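Local coordinates for protein transcriptional regulator, LacI family (Burkholderia phymatum, PDB 2RGY) that probably regulates transcription by binding DNA, and probably senses a small ligand through a core related to periplasmic sugar-binding proteins, as other LacI-family regulators do, at residues P52-R61 / S75-L86; L8-P16 / L63-I74. One frame throughout, in Å; residues are numbered along the deposited sequence.

Contact 1 of 2, residues P52-R61 / S75-L86; sequences PREQALEAVR and SHDLHDEDLDEL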
loop_
_atom_site.group_PDB
_atom_site.type_symbol
_atom_site.label_atom_id
_atom_site.label_comp_id
_atom_site.label_asym_id
_atom_site.label_seq_id
_atom_site.Cartn_x
_atom_site.Cartn_y
_atom_site.Cartn_z
ATOM N N PRO A 52 -3.238 18.902 -7.906
ATOM C CA PRO A 52 -2.200 17.875 -7.797
ATOM C C PRO A 52 -0.838 18.415 -8.207
ATOM O O PRO A 52 0.160 18.186 -7.523
ATOM C CB PRO A 52 -2.709 16.786 -8.722
ATOM C CG PRO A 52 -4.193 16.861 -8.491
ATOM C CD PRO A 52 -4.454 18.355 -8.533
ATOM N N ARG A 53 -0.805 19.158 -9.307
ATOM C CA ARG A 53 0.441 19.727 -9.797
ATOM C C ARG A 53 1.078 20.668 -8.782
ATOM O O ARG A 53 2.240 20.497 -8.413
ATOM C CB ARG A 53 0.195 20.490 -11.093
ATOM C CG ARG A 53 1.433 21.141 -11.660
ATOM C CD ARG A 53 1.067 22.098 -12.781
ATOM N NE ARG A 53 2.259 22.637 -13.420
ATOM C CZ ARG A 53 2.246 23.571 -14.369
ATOM N NH1 ARG A 53 1.094 24.079 -14.793
ATOM N NH2 ARG A 53 3.389 23.995 -14.902
ATOM N N GLU A 54 0.319 21.667 -8.338
ATOM C CA GLU A 54 0.826 22.629 -7.370
ATOM C C GLU A 54 1.159 21.989 -6.029
ATOM O O GLU A 54 2.007 22.487 -5.294
ATOM C CB GLU A 54 -0.186 23.756 -7.166
ATOM C CG GLU A 54 -0.165 24.821 -8.259
ATOM C CD GLU A 54 1.168 25.565 -8.335
ATOM O OE1 GLU A 54 1.835 25.709 -7.284
ATOM O OE2 GLU A 54 1.544 26.025 -9.440
ATOM N N GLN A 55 0.486 20.891 -5.707
ATOM C CA GLN A 55 0.756 20.201 -4.456
ATOM C C GLN A 55 2.143 19.582 -4.537
ATOM O O GLN A 55 2.823 19.466 -3.535
ATOM C CB GLN A 55 -0.268 19.100 -4.207
ATOM C CG GLN A 55 -1.641 19.579 -3.800
ATOM C CD GLN A 55 -2.558 18.416 -3.504
ATOM O OE1 GLN A 55 -2.254 17.580 -2.655
ATOM N NE2 GLN A 55 -3.682 18.346 -4.209
ATOM N N ALA A 56 2.547 19.175 -5.736
ATOM C CA ALA A 56 3.867 18.581 -5.934
ATOM C C ALA A 56 4.933 19.682 -5.942
ATOM O O ALA A 56 6.031 19.505 -5.418
ATOM C CB ALA A 56 3.904 17.798 -7.255
ATOM N N LEU A 57 4.605 20.818 -6.549
ATOM C CA LEU A 57 5.542 21.934 -6.600
ATOM C C LEU A 57 5.855 22.401 -5.186
ATOM O O LEU A 57 7.017 22.597 -4.833
ATOM C CB LEU A 57 4.960 23.106 -7.405
ATOM C CG LEU A 57 5.139 23.182 -8.928
ATOM C CD1 LEU A 57 6.597 22.929 -9.267
ATOM C CD2 LEU A 57 4.240 22.183 -9.636
ATOM N N GLU A 58 4.815 22.566 -4.378
ATOM C CA GLU A 58 4.974 23.018 -3.003
ATOM C C GLU A 58 5.757 22.002 -2.162
ATOM O O GLU A 58 6.633 22.372 -1.379
ATOM C CB GLU A 58 3.599 23.268 -2.371
ATOM C CG GLU A 58 2.706 24.193 -3.185
ATOM C CD GLU A 58 1.324 24.393 -2.571
ATOM O OE1 GLU A 58 0.736 23.414 -2.049
ATOM O OE2 GLU A 58 0.810 25.536 -2.622
ATOM N N ALA A 59 5.441 20.724 -2.326
ATOM C CA ALA A 59 6.118 19.681 -1.565
ATOM C C ALA A 59 7.605 19.613 -1.901
ATOM O O ALA A 59 8.445 19.540 -1.005
ATOM C CB ALA A 59 5.461 18.347 -1.822
ATOM N N VAL A 60 7.938 19.632 -3.189
ATOM C CA VAL A 60 9.344 19.581 -3.580
ATOM C C VAL A 60 10.081 20.834 -3.100
ATOM O O VAL A 60 11.218 20.746 -2.638
ATOM C CB VAL A 60 9.509 19.432 -5.107
ATOM C CG1 VAL A 60 10.985 19.403 -5.467
ATOM C CG2 VAL A 60 8.834 18.145 -5.576
ATOM N N ARG A 61 9.444 21.999 -3.197
ATOM C CA ARG A 61 10.085 23.225 -2.719
ATOM C C ARG A 61 10.308 23.162 -1.205
ATOM O O ARG A 61 11.258 23.739 -0.686
ATOM C CB ARG A 61 9.243 24.454 -3.096
ATOM C CG ARG A 61 9.338 24.813 -4.581
ATOM C CD ARG A 61 8.583 26.102 -4.946
ATOM N NE ARG A 61 7.136 25.970 -4.788
ATOM C CZ ARG A 61 6.233 26.330 -5.704
ATOM N NH1 ARG A 61 6.609 26.852 -6.870
ATOM N NH2 ARG A 61 4.942 26.172 -5.450
ATOM N N SER A 75 6.538 12.126 -10.085
ATOM C CA SER A 75 5.223 12.734 -10.183
ATOM C C SER A 75 4.840 12.844 -11.641
ATOM O O SER A 75 5.654 13.231 -12.475
ATOM C CB SER A 75 5.233 14.130 -9.553
ATOM O OG SER A 75 4.067 14.868 -9.899
ATOM N N HIS A 76 3.600 12.487 -11.952
ATOM C CA HIS A 76 3.128 12.586 -13.319
ATOM C C HIS A 76 2.216 13.800 -13.446
ATOM O O HIS A 76 1.607 14.015 -14.493
ATOM C CB HIS A 76 2.382 11.311 -13.716
ATOM C CG HIS A 76 1.149 11.057 -12.906
ATOM N ND1 HIS A 76 0.060 11.906 -12.931
ATOM C CD2 HIS A 76 0.831 10.056 -12.057
ATOM C CE1 HIS A 76 -0.878 11.429 -12.130
ATOM N NE2 HIS A 76 -0.438 10.310 -11.588
ATOM N N ASP A 77 2.123 14.581 -12.371
ATOM C CA ASP A 77 1.296 15.791 -12.346
ATOM C C ASP A 77 2.141 17.012 -12.702
ATOM O O ASP A 77 1.621 18.034 -13.151
ATOM C CB ASP A 77 0.688 16.008 -10.956
ATOM C CG ASP A 77 -0.349 14.965 -10.598
ATOM O OD1 ASP A 77 -1.429 14.967 -11.217
ATOM O OD2 ASP A 77 -0.090 14.144 -9.694
ATOM N N LEU A 78 3.447 16.914 -12.474
ATOM C CA LEU A 78 4.339 18.019 -12.792
ATOM C C LEU A 78 4.467 18.131 -14.305
ATOM O O LEU A 78 4.357 17.140 -15.020
ATOM C CB LEU A 78 5.728 17.787 -12.192
ATOM C CG LEU A 78 5.897 17.749 -10.669
ATOM C CD1 LEU A 78 7.329 17.357 -10.363
ATOM C CD2 LEU A 78 5.585 19.121 -10.056
ATOM N N HIS A 79 4.689 19.342 -14.791
ATOM C CA HIS A 79 4.861 19.551 -16.222
ATOM C C HIS A 79 6.350 19.628 -16.472
ATOM O O HIS A 79 7.106 19.977 -15.568
ATOM C CB HIS A 79 4.185 20.847 -16.659
ATOM C CG HIS A 79 2.697 20.746 -16.724
ATOM N ND1 HIS A 79 1.985 19.833 -15.977
ATOM C CD2 HIS A 79 1.780 21.471 -17.407
ATOM C CE1 HIS A 79 0.693 20.001 -16.194
ATOM N NE2 HIS A 79 0.543 20.989 -17.059
ATOM N N ASP A 80 6.778 19.315 -17.688
ATOM C CA ASP A 80 8.203 19.343 -17.987
ATOM C C ASP A 80 8.872 20.632 -17.512
ATOM O O ASP A 80 9.965 20.593 -16.956
ATOM C CB ASP A 80 8.437 19.136 -19.493
ATOM C CG ASP A 80 8.107 17.716 -19.957
ATOM O OD1 ASP A 80 7.578 16.918 -19.153
ATOM O OD2 ASP A 80 8.370 17.387 -21.135
ATOM N N GLU A 81 8.212 21.769 -17.711
ATOM C CA GLU A 81 8.779 23.054 -17.305
ATOM C C GLU A 81 9.038 23.113 -15.794
ATOM O O GLU A 81 9.937 23.830 -15.334
ATOM C CB GLU A 81 7.855 24.213 -17.745
ATOM C CG GLU A 81 6.710 24.545 -16.791
ATOM C CD GLU A 81 5.666 25.500 -17.389
ATOM O OE1 GLU A 81 6.011 26.318 -18.282
ATOM O OE2 GLU A 81 4.494 25.436 -16.951
ATOM N N ASP A 82 8.257 22.354 -15.025
ATOM C CA ASP A 82 8.429 22.320 -13.580
ATOM C C ASP A 82 9.723 21.596 -13.236
ATOM O O ASP A 82 10.452 22.014 -12.340
ATOM C CB ASP A 82 7.240 21.623 -12.904
ATOM C CG ASP A 82 5.931 22.328 -13.177
ATOM O OD1 ASP A 82 5.964 23.572 -13.303
ATOM O OD2 ASP A 82 4.880 21.654 -13.259
ATOM N N LEU A 83 10.010 20.513 -13.954
ATOM C CA LEU A 83 11.238 19.762 -13.712
ATOM C C LEU A 83 12.469 20.671 -13.867
ATOM O O LEU A 83 13.405 20.594 -13.070
ATOM C CB LEU A 83 11.321 18.575 -14.677
ATOM C CG LEU A 83 10.557 17.276 -14.367
ATOM C CD1 LEU A 83 9.201 17.540 -13.761
ATOM C CD2 LEU A 83 10.422 16.491 -15.664
ATOM N N ASP A 84 12.454 21.537 -14.883
ATOM C CA ASP A 84 13.563 22.464 -15.142
ATOM C C ASP A 84 13.731 23.522 -14.053
ATOM O O ASP A 84 14.852 23.890 -13.691
ATOM C CB ASP A 84 13.360 23.162 -16.492
ATOM C CG ASP A 84 13.426 22.198 -17.653
ATOM O OD1 ASP A 84 14.445 21.489 -17.773
ATOM O OD2 ASP A 84 12.463 22.148 -18.446
ATOM N N GLU A 85 12.609 24.003 -13.531
ATOM C CA GLU A 85 12.612 25.019 -12.480
ATOM C C GLU A 85 13.144 24.441 -11.171
ATOM O O GLU A 85 14.036 25.014 -10.539
ATOM C CB GLU A 85 11.191 25.537 -12.277
ATOM C CG GLU A 85 11.085 26.617 -11.250
ATOM C CD GLU A 85 9.682 27.151 -11.150
ATOM O OE1 GLU A 85 8.849 26.532 -10.438
ATOM O OE2 GLU A 85 9.411 28.188 -11.806
ATOM N N LEU A 86 12.588 23.299 -10.774
ATOM C CA LEU A 86 12.994 22.619 -9.552
ATOM C C LEU A 86 14.468 22.247 -9.642
ATOM O O LEU A 86 15.184 22.290 -8.649
ATOM C CB LEU A 86 12.145 21.354 -9.352
ATOM C CG LEU A 86 10.647 21.567 -9.109
ATOM C CD1 LEU A 86 9.890 20.238 -9.178
ATOM C CD2 LEU A 86 10.460 22.226 -7.753
#
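Arg53 reaches over from helix 52-65 to Asp82, Glu81 and His79 at the start of helix 80-89. Segments 52-61 and 80-86 of these helices run 11° from parallel, on one face of the parallel sheet in a Rossmann-like half of the periplasmic-binding-protein fold. The tightly packed part lies deeper, between helices and sheet. Ala56, small enough to let the chains come close, sets its CB 3.5 Å from CD2 of Leu78. One turn on, Val60 CG1 lies 3.7 Å from CD2 of Leu86, two branched side chains crossing at about a right angle. Leu57 lays its CD1 against the CB of Asp82, apolar carbon against the aliphatic root of the acid.

Toward solvent the contact turns polar. With CG anti to the backbone N (chi1 179°) and the chain extended as far as NE, Arg53 can grip Asp82 side-on. NE donates to the syn lone pair of OD2 at 2.8 Å, while NH2 meets OD1 at 3.1 Å, somewhat out of both planes. NH2 also takes OE2 of Glu81 at 2.7 Å, through the anti lone pair and nearly in the guanidinium plane. One face of the guanidinium stacks on the His79 ring, centres 3.8 Å apart and planes at 8°, helping fix its rotation. OD2 of Asp82 has a second donor, the backbone N of His79 at the N-cap position, so the arginine's partner is itself held. Farther along, the pairing slackens: Arg61 NH1 and Glu85 OE1 stand 4.2 Å apart, beyond a salt bridge, and Arg61 NH2 makes a long one to Glu54. Back on the buried side, Ser75 makes an ST turn beside Ala56, its OG accepting from Asp77 N at 3.2 Å.

Contact 2 of 2, residues L8-P16 / L63-I74; sequences LGIIGLFVP and LIGRDCDGVVVI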
loop_
_atom_site.group_PDB
_atom_site.type_symbol
_atom_site.label_atom_id
_atom_site.label_comp_id
_atom_site.label_asym_id
_atom_site.label_seq_id
_atom_site.Cartn_x
_atom_site.Cartn_y
_atom_site.Cartn_z
ATOM N N LEU A 8 24.017 17.632 5.335
ATOM C CA LEU A 8 22.914 17.330 6.298
ATOM C C LEU A 8 22.759 15.829 6.511
ATOM O O LEU A 8 22.258 15.390 7.543
ATOM C CB LEU A 8 21.593 17.917 5.784
ATOM C CG LEU A 8 20.295 17.680 6.563
ATOM C CD1 LEU A 8 20.388 18.265 7.973
ATOM C CD2 LEU A 8 19.151 18.344 5.795
ATOM N N GLY A 9 23.191 15.043 5.532
ATOM C CA GLY A 9 23.082 13.598 5.638
ATOM C C GLY A 9 21.678 13.079 5.368
ATOM O O GLY A 9 21.327 11.974 5.787
ATOM N N ILE A 10 20.874 13.882 4.674
ATOM C CA ILE A 10 19.500 13.507 4.342
ATOM C C ILE A 10 19.185 13.772 2.878
ATOM O O ILE A 10 19.565 14.804 2.321
ATOM C CB ILE A 10 18.447 14.319 5.143
ATOM C CG1 ILE A 10 18.858 14.464 6.605
ATOM C CG2 ILE A 10 17.099 13.638 5.055
ATOM C CD1 ILE A 10 19.160 13.175 7.294
ATOM N N ILE A 11 18.485 12.835 2.260
ATOM C CA ILE A 11 18.064 13.001 0.886
ATOM C C ILE A 11 16.552 13.119 0.959
ATOM O O ILE A 11 15.911 12.418 1.736
ATOM C CB ILE A 11 18.496 11.796 0.012
ATOM C CG1 ILE A 11 19.974 11.952 -0.360
ATOM C CG2 ILE A 11 17.634 11.708 -1.245
ATOM C CD1 ILE A 11 20.499 10.891 -1.312
ATOM N N GLY A 12 15.980 14.038 0.195
ATOM C CA GLY A 12 14.538 14.200 0.225
ATOM C C GLY A 12 13.871 13.344 -0.829
ATOM O O GLY A 12 14.471 13.074 -1.863
ATOM N N LEU A 13 12.640 12.912 -0.572
ATOM C CA LEU A 13 11.907 12.079 -1.517
ATOM C C LEU A 13 10.445 12.491 -1.649
ATOM O O LEU A 13 9.717 12.539 -0.660
ATOM C CB LEU A 13 11.957 10.611 -1.086
ATOM C CG LEU A 13 10.969 9.670 -1.791
ATOM C CD1 LEU A 13 11.249 9.625 -3.287
ATOM C CD2 LEU A 13 11.087 8.275 -1.191
ATOM N N PHE A 14 10.017 12.791 -2.868
ATOM C CA PHE A 14 8.623 13.142 -3.078
ATOM C C PHE A 14 7.900 12.035 -3.839
ATOM O O PHE A 14 8.383 11.552 -4.863
ATOM C CB PHE A 14 8.462 14.427 -3.881
ATOM C CG PHE A 14 7.034 14.712 -4.254
ATOM C CD1 PHE A 14 6.175 15.322 -3.343
ATOM C CD2 PHE A 14 6.528 14.311 -5.498
ATOM C CE1 PHE A 14 4.822 15.535 -3.659
ATOM C CE2 PHE A 14 5.179 14.516 -5.828
ATOM C CZ PHE A 14 4.323 15.130 -4.902
ATOM N N VAL A 15 6.746 11.640 -3.322
ATOM C CA VAL A 15 5.904 10.641 -3.958
ATOM C C VAL A 15 4.505 11.250 -3.887
ATOM O O VAL A 15 4.138 11.875 -2.885
ATOM C CB VAL A 15 5.930 9.287 -3.215
ATOM C CG1 VAL A 15 7.302 8.655 -3.334
ATOM C CG2 VAL A 15 5.557 9.485 -1.756
ATOM N N PRO A 16 3.714 11.098 -4.953
ATOM C CA PRO A 16 2.360 11.661 -4.963
ATOM C C PRO A 16 1.401 11.072 -3.933
ATOM O O PRO A 16 0.337 11.644 -3.687
ATOM C CB PRO A 16 1.901 11.424 -6.395
ATOM C CG PRO A 16 2.648 10.181 -6.788
ATOM C CD PRO A 16 4.017 10.419 -6.224
ATOM N N LEU A 63 11.028 20.421 0.422
ATOM C CA LEU A 63 12.168 19.536 0.633
ATOM C C LEU A 63 13.448 20.318 0.362
ATOM O O LEU A 63 14.424 20.231 1.113
ATOM C CB LEU A 63 12.098 18.331 -0.316
ATOM C CG LEU A 63 11.007 17.281 -0.069
ATOM C CD1 LEU A 63 11.018 16.258 -1.202
ATOM C CD2 LEU A 63 11.232 16.597 1.275
ATOM N N ILE A 64 13.435 21.083 -0.726
ATOM C CA ILE A 64 14.585 21.893 -1.120
ATOM C C ILE A 64 14.880 22.934 -0.049
ATOM O O ILE A 64 16.031 23.245 0.230
ATOM C CB ILE A 64 14.322 22.616 -2.469
ATOM C CG1 ILE A 64 14.238 21.600 -3.603
ATOM C CG2 ILE A 64 15.435 23.616 -2.758
ATOM C CD1 ILE A 64 13.992 22.219 -4.954
ATOM N N GLY A 65 13.824 23.469 0.555
ATOM C CA GLY A 65 14.002 24.472 1.589
ATOM C C GLY A 65 14.691 23.929 2.829
ATOM O O GLY A 65 15.347 24.676 3.547
ATOM N N ARG A 66 14.547 22.631 3.086
ATOM C CA ARG A 66 15.172 22.009 4.252
ATOM C C ARG A 66 16.647 21.700 4.002
ATOM O O ARG A 66 17.354 21.225 4.889
ATOM C CB ARG A 66 14.450 20.710 4.625
ATOM C CG ARG A 66 14.907 20.112 5.962
ATOM C CD ARG A 66 14.716 21.113 7.095
ATOM N NE ARG A 66 15.361 20.727 8.351
ATOM C CZ ARG A 66 16.671 20.773 8.568
ATOM N NH1 ARG A 66 17.489 21.178 7.616
ATOM N NH2 ARG A 66 17.160 20.449 9.751
ATOM N N ASP A 67 17.101 21.980 2.786
ATOM C CA ASP A 67 18.480 21.725 2.380
ATOM C C ASP A 67 18.866 20.255 2.372
ATOM O O ASP A 67 19.923 19.871 2.892
ATOM C CB ASP A 67 19.463 22.502 3.251
ATOM C CG ASP A 67 19.548 23.958 2.856
ATOM O OD1 ASP A 67 19.758 24.225 1.653
ATOM O OD2 ASP A 67 19.410 24.826 3.747
ATOM N N CYS A 68 18.003 19.430 1.789
ATOM C CA CYS A 68 18.306 18.009 1.676
ATOM C C CYS A 68 19.531 17.976 0.763
ATOM O O CYS A 68 19.655 18.824 -0.121
ATOM C CB CYS A 68 17.138 17.274 1.023
ATOM S SG CYS A 68 15.635 17.221 2.025
ATOM N N ASP A 69 20.442 17.030 0.970
ATOM C CA ASP A 69 21.633 16.962 0.127
ATOM C C ASP A 69 21.258 16.661 -1.323
ATOM O O ASP A 69 21.915 17.114 -2.259
ATOM C CB ASP A 69 22.600 15.899 0.646
ATOM C CG ASP A 69 23.085 16.198 2.051
ATOM O OD1 ASP A 69 23.438 17.367 2.315
ATOM O OD2 ASP A 69 23.119 15.267 2.880
ATOM N N GLY A 70 20.198 15.884 -1.494
ATOM C CA GLY A 70 19.725 15.530 -2.820
ATOM C C GLY A 70 18.230 15.306 -2.742
ATOM O O GLY A 70 17.697 15.078 -1.657
ATOM N N VAL A 71 17.544 15.370 -3.875
ATOM C CA VAL A 71 16.107 15.159 -3.868
ATOM C C VAL A 71 15.667 14.180 -4.951
ATOM O O VAL A 71 16.035 14.327 -6.123
ATOM C CB VAL A 71 15.353 16.488 -4.066
ATOM C CG1 VAL A 71 13.853 16.239 -4.005
ATOM C CG2 VAL A 71 15.775 17.487 -3.008
ATOM N N VAL A 72 14.901 13.171 -4.542
ATOM C CA VAL A 72 14.378 12.170 -5.464
ATOM C C VAL A 72 12.934 12.561 -5.745
ATOM O O VAL A 72 12.145 12.778 -4.824
ATOM C CB VAL A 72 14.405 10.753 -4.853
ATOM C CG1 VAL A 72 13.839 9.759 -5.847
ATOM C CG2 VAL A 72 15.835 10.368 -4.475
ATOM N N VAL A 73 12.576 12.641 -7.015
ATOM C CA VAL A 73 11.231 13.060 -7.354
ATOM C C VAL A 73 10.504 12.211 -8.377
ATOM O O VAL A 73 11.055 11.878 -9.418
ATOM C CB VAL A 73 11.243 14.525 -7.868
ATOM C CG1 VAL A 73 9.856 14.947 -8.297
ATOM C CG2 VAL A 73 11.776 15.441 -6.790
ATOM N N ILE A 74 9.266 11.846 -8.054
ATOM C CA ILE A 74 8.423 11.101 -8.979
ATOM C C ILE A 74 7.035 11.715 -8.925
ATOM O O ILE A 74 6.437 11.836 -7.859
ATOM C CB ILE A 74 8.324 9.588 -8.654
ATOM C CG1 ILE A 74 7.381 8.910 -9.656
ATOM C CG2 ILE A 74 7.826 9.367 -7.250
ATOM C CD1 ILE A 74 7.344 7.392 -9.544
#
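Gly12 and Val72 meet at the middle of two adjacent parallel strands, 10-14 and 70-73, in a Rossmann-like sheet of strand order 2-1-3-4-5. The strand axes diverge by 20°. Gly12 N donates to Gly70 O, Gly12 O accepts from Val72 N at 2.7 Å, and Val72 O accepts from Phe14 N at 2.9 Å. Glycine suits position 12 because a side chain would have to enter the space held by Leu63 and by Cys68 SG, 3.7 Å from Gly12 CA. On the face carrying Ile11, Leu13 folds CD1 to within 3.6 Å of Val72 CG1; on the other, Leu63 CD1 packs on Phe14 CB. Beta-branched valines suit the extended backbone and cover both faces, Val72 beside Leu13, Val71 and Val73 beside Phe14.

Asp69 ties off the strand beginnings. Its backbone N gives a 2.7 Å bond to Ile10 O, and its CB lies 3.6 Å from that same oxygen. With CG beside the backbone N (chi1 -61°), the carboxylate faces the chain entering strand 10-14. OD1 takes Leu8 N on its syn side. OD2 takes Gly9 N by its syn lone pair and, weakly, Ile10 N, and has a further partner in Tyr260 OH. Glycine suits position 9, where phi is positive (78°). Nearby, Leu8 CD2 packs on Arg66, whose NH2 bonds to Leu8 O of the second subunit, while Leu8 CD2 also lies 3.4 Å from Asp67 O.

How the contacts relate
Both contacts use helix 52-65, the connection that leads into strand 70-73, which then continues into helix 80-89. Contact 2 is the more buried: backbone hydrogen bonds within the sheet, flanked on both faces by apolar side chains, with polar groups gathered where the strands begin. Contact 1 lies a layer outward, where two helices cover one face of that sheet; its inner side is hydrophobic, its outer side carries charged groups. The ring of Phe14 joins the two, with CE1 3.4 Å from Ala59 CB and CZ 3.6 Å from Ala56 CB. The second subunit also approaches both, packing on Ala59 in contact 1 and bonding to Leu8 and Arg66 in contact 2.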